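Local coordinates for thioesterase domain-containing protein (Pseudomonas aeruginosa, PDB 1ZKI) that adopts the hotdog fold of the thioesterase superfamily and probably hydrolyses acyl-CoA thioesters, at residues Q11-A15 / Y16-V20; L36-A40 / H41-R45. One frame throughout, in Å; residues are numbered along the deposited sequence. Where two conformers were deposited one is given.

Contact 1 of 2, residues Q11-A15 / Y16-V20; sequences QMISA and YSELV
A capping box opens helix 15-20, with Ser14 and Ser17 exchanging side-chain-to-backbone hydrogen bonds. Ser14 OG, at the N-cap, accepts from Ser17 N at 3.1 Å. In return Ser14 N donates a hydrogen bond to Ser17 OG at 2.9 Å, and the N-H...O angle of 175° makes this bond almost straight. Both hydroxyls sit between their own backbone N and carbonyl carbon (chi1 63° for Ser14, 74° for Ser17), which turns each one back onto the partner's amide. The box meets its definition because the N-cap and the residue three further on use both side chains and both amides. The first i to i+4 bonds then follow, Glu18 N to Ser14 O at 3.0 Å and Leu19 N to Ala15 O, also at 3.0 Å.

Beside the cap, Ile13 CB lies 3.5 Å from Ser17 OG, so the bonded hydroxyl has an apolar neighbour. Farther out, Ile13 CD1 approaches the Glu18 carboxylate, 3.6 Å from its CD. The bend of Glu18 at chi2 brings the carboxylate back to this methyl, the two side chains crossing at a slant, while its OE1 forms a salt bridge with Arg9. Across the first turn, Val20 CG2 lies over one face of the Tyr16 ring, offset toward its rim; the Tyr16 OH is hydrogen-bonded to Ser56 OG of helix 51-70.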
loop_
_atom_site.group_PDB
_atom_site.type_symbol
_atom_site.label_atom_id
_atom_site.label_comp_id
_atom_site.label_asym_id
_atom_site.label_seq_id
_atom_site.Cartn_x
_atom_site.Cartn_y
_atom_site.Cartn_z
ATOM N N GLN A 11 8.742 -25.423 -7.389
ATOM C CA GLN A 11 7.913 -25.257 -6.192
ATOM C C GLN A 11 7.329 -23.835 -6.099
ATOM O O GLN A 11 6.439 -23.558 -5.285
ATOM C CB GLN A 11 8.772 -25.577 -4.957
ATOM C CG GLN A 11 8.113 -25.363 -3.602
ATOM C CD GLN A 11 7.660 -26.658 -2.943
ATOM O OE1 GLN A 11 7.817 -26.833 -1.730
ATOM N NE2 GLN A 11 7.096 -27.570 -3.735
HETATM N N MSE A 12 7.833 -22.933 -6.935
HETATM C CA MSE A 12 7.484 -21.521 -6.828
HETATM C C MSE A 12 6.723 -20.981 -8.030
HETATM O O MSE A 12 6.457 -19.772 -8.105
HETATM C CB MSE A 12 8.749 -20.695 -6.646
HETATM C CG MSE A 12 9.541 -21.064 -5.423
HETATM SE SE MSE A 12 11.031 -19.850 -5.314
HETATM C CE MSE A 12 12.242 -20.695 -6.575
ATOM N N ILE A 13 6.416 -21.852 -8.987
ATOM C CA ILE A 13 5.834 -21.405 -10.247
ATOM C C ILE A 13 4.552 -22.160 -10.556
ATOM O O ILE A 13 4.289 -23.220 -9.980
ATOM C CB ILE A 13 6.831 -21.555 -11.431
ATOM C CG1 ILE A 13 7.151 -23.040 -11.679
ATOM C CG2 ILE A 13 8.102 -20.745 -11.178
ATOM C CD1 ILE A 13 8.137 -23.303 -12.822
ATOM N N SER A 14 3.753 -21.600 -11.453
ATOM C CA SER A 14 2.520 -22.240 -11.912
ATOM C C SER A 14 2.507 -22.161 -13.443
ATOM O O SER A 14 3.328 -21.449 -14.028
ATOM C CB SER A 14 1.296 -21.502 -11.364
ATOM O OG SER A 14 1.230 -20.156 -11.839
ATOM N N ALA A 15 1.565 -22.848 -14.084
ATOM C CA ALA A 15 1.419 -22.740 -15.538
ATOM C C ALA A 15 1.216 -21.274 -15.933
ATOM O O ALA A 15 1.798 -20.799 -16.911
ATOM C CB ALA A 15 0.255 -23.563 -16.018
ATOM N N TYR A 16 0.408 -20.553 -15.157
ATOM C CA TYR A 16 0.131 -19.166 -15.509
ATOM C C TYR A 16 1.351 -18.253 -15.309
ATOM O O TYR A 16 1.627 -17.387 -16.151
ATOM C CB TYR A 16 -1.096 -18.640 -14.762
ATOM C CG TYR A 16 -1.458 -17.217 -15.099
ATOM C CD1 TYR A 16 -2.097 -16.908 -16.307
ATOM C CD2 TYR A 16 -1.169 -16.172 -14.204
ATOM C CE1 TYR A 16 -2.456 -15.578 -16.617
ATOM C CE2 TYR A 16 -1.519 -14.833 -14.507
ATOM C CZ TYR A 16 -2.156 -14.561 -15.719
ATOM O OH TYR A 16 -2.518 -13.278 -16.038
ATOM N N SER A 17 2.104 -18.452 -14.229
ATOM C CA SER A 17 3.287 -17.614 -14.021
ATOM C C SER A 17 4.282 -17.865 -15.155
ATOM O O SER A 17 4.914 -16.947 -15.645
ATOM C CB SER A 17 3.931 -17.836 -12.643
ATOM O OG SER A 17 4.641 -19.067 -12.563
ATOM N N GLU A 18 4.374 -19.104 -15.609
ATOM C CA GLU A 18 5.237 -19.441 -16.757
ATOM C C GLU A 18 4.808 -18.780 -18.065
ATOM O O GLU A 18 5.656 -18.310 -18.842
ATOM C CB GLU A 18 5.266 -20.953 -16.925
ATOM C CG GLU A 18 5.930 -21.604 -15.768
ATOM C CD GLU A 18 7.376 -21.751 -16.028
ATOM O OE1 GLU A 18 8.122 -20.843 -15.581
ATOM O OE2 GLU A 18 7.737 -22.754 -16.714
ATOM N N LEU A 19 3.496 -18.740 -18.291
ATOM C CA LEU A 19 2.906 -18.132 -19.479
ATOM C C LEU A 19 3.283 -16.653 -19.544
ATOM O O LEU A 19 3.738 -16.152 -20.573
ATOM C CB LEU A 19 1.380 -18.236 -19.417
ATOM C CG LEU A 19 0.620 -17.557 -20.565
ATOM C CD1 LEU A 19 0.711 -18.402 -21.854
ATOM C CD2 LEU A 19 -0.854 -17.240 -20.160
ATOM N N VAL A 20 3.103 -15.962 -18.428
ATOM C CA VAL A 20 3.386 -14.530 -18.398
ATOM C C VAL A 20 4.898 -14.264 -18.518
ATOM O O VAL A 20 5.320 -13.222 -19.047
ATOM C CB VAL A 20 2.760 -13.897 -17.145
ATOM C CG1 VAL A 20 3.141 -12.444 -17.020
ATOM C CG2 VAL A 20 1.246 -14.030 -17.234
#

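Contact 2 of 2, residues L36-A40 / H41-R45; sequences LPMAA and HLRNR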
loop_
_atom_site.group_PDB
_atom_site.type_symbol
_atom_site.label_atom_id
_atom_site.label_comp_id
_atom_site.label_asym_id
_atom_site.label_seq_id
_atom_site.Cartn_x
_atom_site.Cartn_y
_atom_site.Cartn_z
ATOM N N LEU A 36 10.165 -9.767 -14.395
ATOM C CA LEU A 36 9.306 -9.946 -15.565
ATOM C C LEU A 36 9.904 -9.168 -16.727
ATOM O O LEU A 36 9.826 -7.939 -16.743
ATOM C CB LEU A 36 7.865 -9.483 -15.297
ATOM C CG LEU A 36 6.890 -9.528 -16.499
ATOM C CD1 LEU A 36 6.882 -10.920 -17.164
ATOM C CD2 LEU A 36 5.455 -9.104 -16.062
ATOM N N PRO A 37 10.512 -9.881 -17.692
ATOM C CA PRO A 37 11.008 -9.212 -18.896
ATOM C C PRO A 37 9.865 -8.887 -19.851
ATOM O O PRO A 37 8.912 -9.686 -19.984
ATOM C CB PRO A 37 11.950 -10.254 -19.519
ATOM C CG PRO A 37 11.437 -11.578 -19.041
ATOM C CD PRO A 37 10.817 -11.327 -17.672
HETATM N N MSE A 38 9.940 -7.721 -20.504
HETATM C CA MSE A 38 8.963 -7.377 -21.549
HETATM C C MSE A 38 9.008 -8.426 -22.663
HETATM O O MSE A 38 10.065 -9.001 -22.972
HETATM C CB MSE A 38 9.244 -5.983 -22.152
HETATM C CG MSE A 38 8.193 -5.520 -23.189
HETATM SE SE MSE A 38 6.491 -5.280 -22.311
HETATM C CE MSE A 38 5.454 -4.559 -23.739
ATOM N N ALA A 39 7.846 -8.684 -23.256
ATOM C CA ALA A 39 7.753 -9.538 -24.422
ATOM C C ALA A 39 6.561 -9.069 -25.243
ATOM O O ALA A 39 5.685 -8.389 -24.720
ATOM C CB ALA A 39 7.576 -10.994 -24.017
ATOM N N ALA A 40 6.529 -9.467 -26.513
ATOM C CA ALA A 40 5.489 -9.022 -27.437
ATOM C C ALA A 40 4.094 -9.293 -26.855
ATOM O O ALA A 40 3.202 -8.438 -26.941
ATOM C CB ALA A 40 5.649 -9.710 -28.804
ATOM N N HIS A 41 3.907 -10.476 -26.265
ATOM C CA HIS A 41 2.585 -10.887 -25.797
ATOM C C HIS A 41 2.141 -10.217 -24.494
ATOM O O HIS A 41 1.051 -10.517 -23.990
ATOM C CB HIS A 41 2.477 -12.417 -25.679
ATOM C CG HIS A 41 3.633 -13.054 -24.971
ATOM N ND1 HIS A 41 4.796 -13.409 -25.621
ATOM C CD2 HIS A 41 3.806 -13.405 -23.673
ATOM C CE1 HIS A 41 5.639 -13.943 -24.753
ATOM N NE2 HIS A 41 5.057 -13.968 -23.563
ATOM N N LEU A 42 2.964 -9.317 -23.952
ATOM C CA LEU A 42 2.583 -8.515 -22.783
ATOM C C LEU A 42 2.061 -7.127 -23.164
ATOM O O LEU A 42 1.622 -6.375 -22.291
ATOM C CB LEU A 42 3.757 -8.392 -21.787
ATOM C CG LEU A 42 4.366 -9.695 -21.244
ATOM C CD1 LEU A 42 5.417 -9.392 -20.173
ATOM C CD2 LEU A 42 3.290 -10.642 -20.697
ATOM N N ARG A 43 2.090 -6.790 -24.459
ATOM C CA ARG A 43 1.726 -5.431 -24.860
ATOM C C ARG A 43 0.210 -5.200 -24.821
ATOM O O ARG A 43 -0.597 -6.078 -25.177
ATOM C CB ARG A 43 2.355 -5.036 -26.211
ATOM C CG ARG A 43 3.883 -5.208 -26.233
ATOM C CD ARG A 43 4.621 -4.221 -27.148
ATOM N NE ARG A 43 6.082 -4.410 -27.111
ATOM C CZ ARG A 43 6.954 -3.584 -26.525
ATOM N NH1 ARG A 43 8.256 -3.856 -26.560
ATOM N NH2 ARG A 43 6.543 -2.484 -25.904
ATOM N N ASN A 44 -0.167 -4.018 -24.341
ATOM C CA ASN A 44 -1.563 -3.596 -24.420
ATOM C C ASN A 44 -1.764 -2.837 -25.747
ATOM O O ASN A 44 -0.881 -2.848 -26.606
ATOM C CB ASN A 44 -1.994 -2.779 -23.184
ATOM C CG ASN A 44 -1.283 -1.437 -23.069
ATOM O OD1 ASN A 44 -0.565 -1.000 -23.970
ATOM N ND2 ASN A 44 -1.476 -0.779 -21.920
ATOM N N ARG A 45 -2.912 -2.194 -25.924
ATOM C CA ARG A 45 -3.182 -1.521 -27.200
ATOM C C ARG A 45 -2.242 -0.327 -27.432
ATOM O O ARG A 45 -1.982 0.050 -28.578
ATOM C CB ARG A 45 -4.652 -1.105 -27.302
ATOM C CG ARG A 45 -5.609 -2.306 -27.455
ATOM C CD ARG A 45 -7.012 -1.888 -27.909
ATOM N NE ARG A 45 -7.009 -1.147 -29.170
ATOM C CZ ARG A 45 -7.000 -1.688 -30.388
ATOM N NH1 ARG A 45 -6.981 -3.010 -30.561
ATOM N NH2 ARG A 45 -7.012 -0.893 -31.448
#
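From Ala39 to Arg43 the backbone closes two successive i to i+3 bonds, Leu42 N to Ala39 O at 3.0 Å and Arg43 N to Ala40 O at 3.2 Å. In each the donor stands well above the carbonyl plane, by about 50°, and the C=O...N angle is near 125°.

The turn folds Leu42 back toward the strand that precedes it. Leu36 and Leu42 meet tip to tip through their CD1 methyls, 3.7 Å apart. With CG of Leu42 anti to its carbonyl carbon (chi1 -57°) and the branch extended beyond it, CD1 also comes 3.5 Å from Pro37 O. On the flank of Leu42 the selenomethionine Met38 runs past in the opposite direction, its SE 4.2 Å from Leu42 CB. The methyl of Ala39 lies over one face of the His41 imidazole, a CH-pi contact with CB 4.0 Å from the ring centroid and displaced toward the rim nearest CE1. In the conformer given, Arg43 NH2 is hydrogen-bonded to the carbonyls of Gly47 and Ala90; the close approach of its chain to the end of Met38 is doubtful.

Val20 of helix 15-20 and Ala53 of helix 51-70 touch Leu42, while Leu36 packs on Val20 and Leu57, so the leucine pair faces both helices. The repeated i to i+3 pattern is that of a short 3-10 turn, here joining the end of strand 31-37 to the loop that leads into the long helix 51-70 of the hotdog fold.

How the contacts relate
Contact 1 is largely a surface contact, with Ser17 its one buried touching residue, whereas contact 2 is partly buried through Leu36 and Leu42. Both begin or form a helical turn, but their bonding differs: 11-20 starts an alpha-helix, with a serine capping box at its N-terminus ahead of the i to i+4 bonds, while 36-45 combines i to i+3 backbone bonds with mainly apolar side-chain contacts. Their centres are 16 Å apart, yet they touch at the end of helix 15-20, where Val20 O lies 3.4 Å from Leu36 CD1 and 3.7 Å from Leu42 CD2. Each also reaches helix 51-70, one through a polar bond, the other through apolar packing.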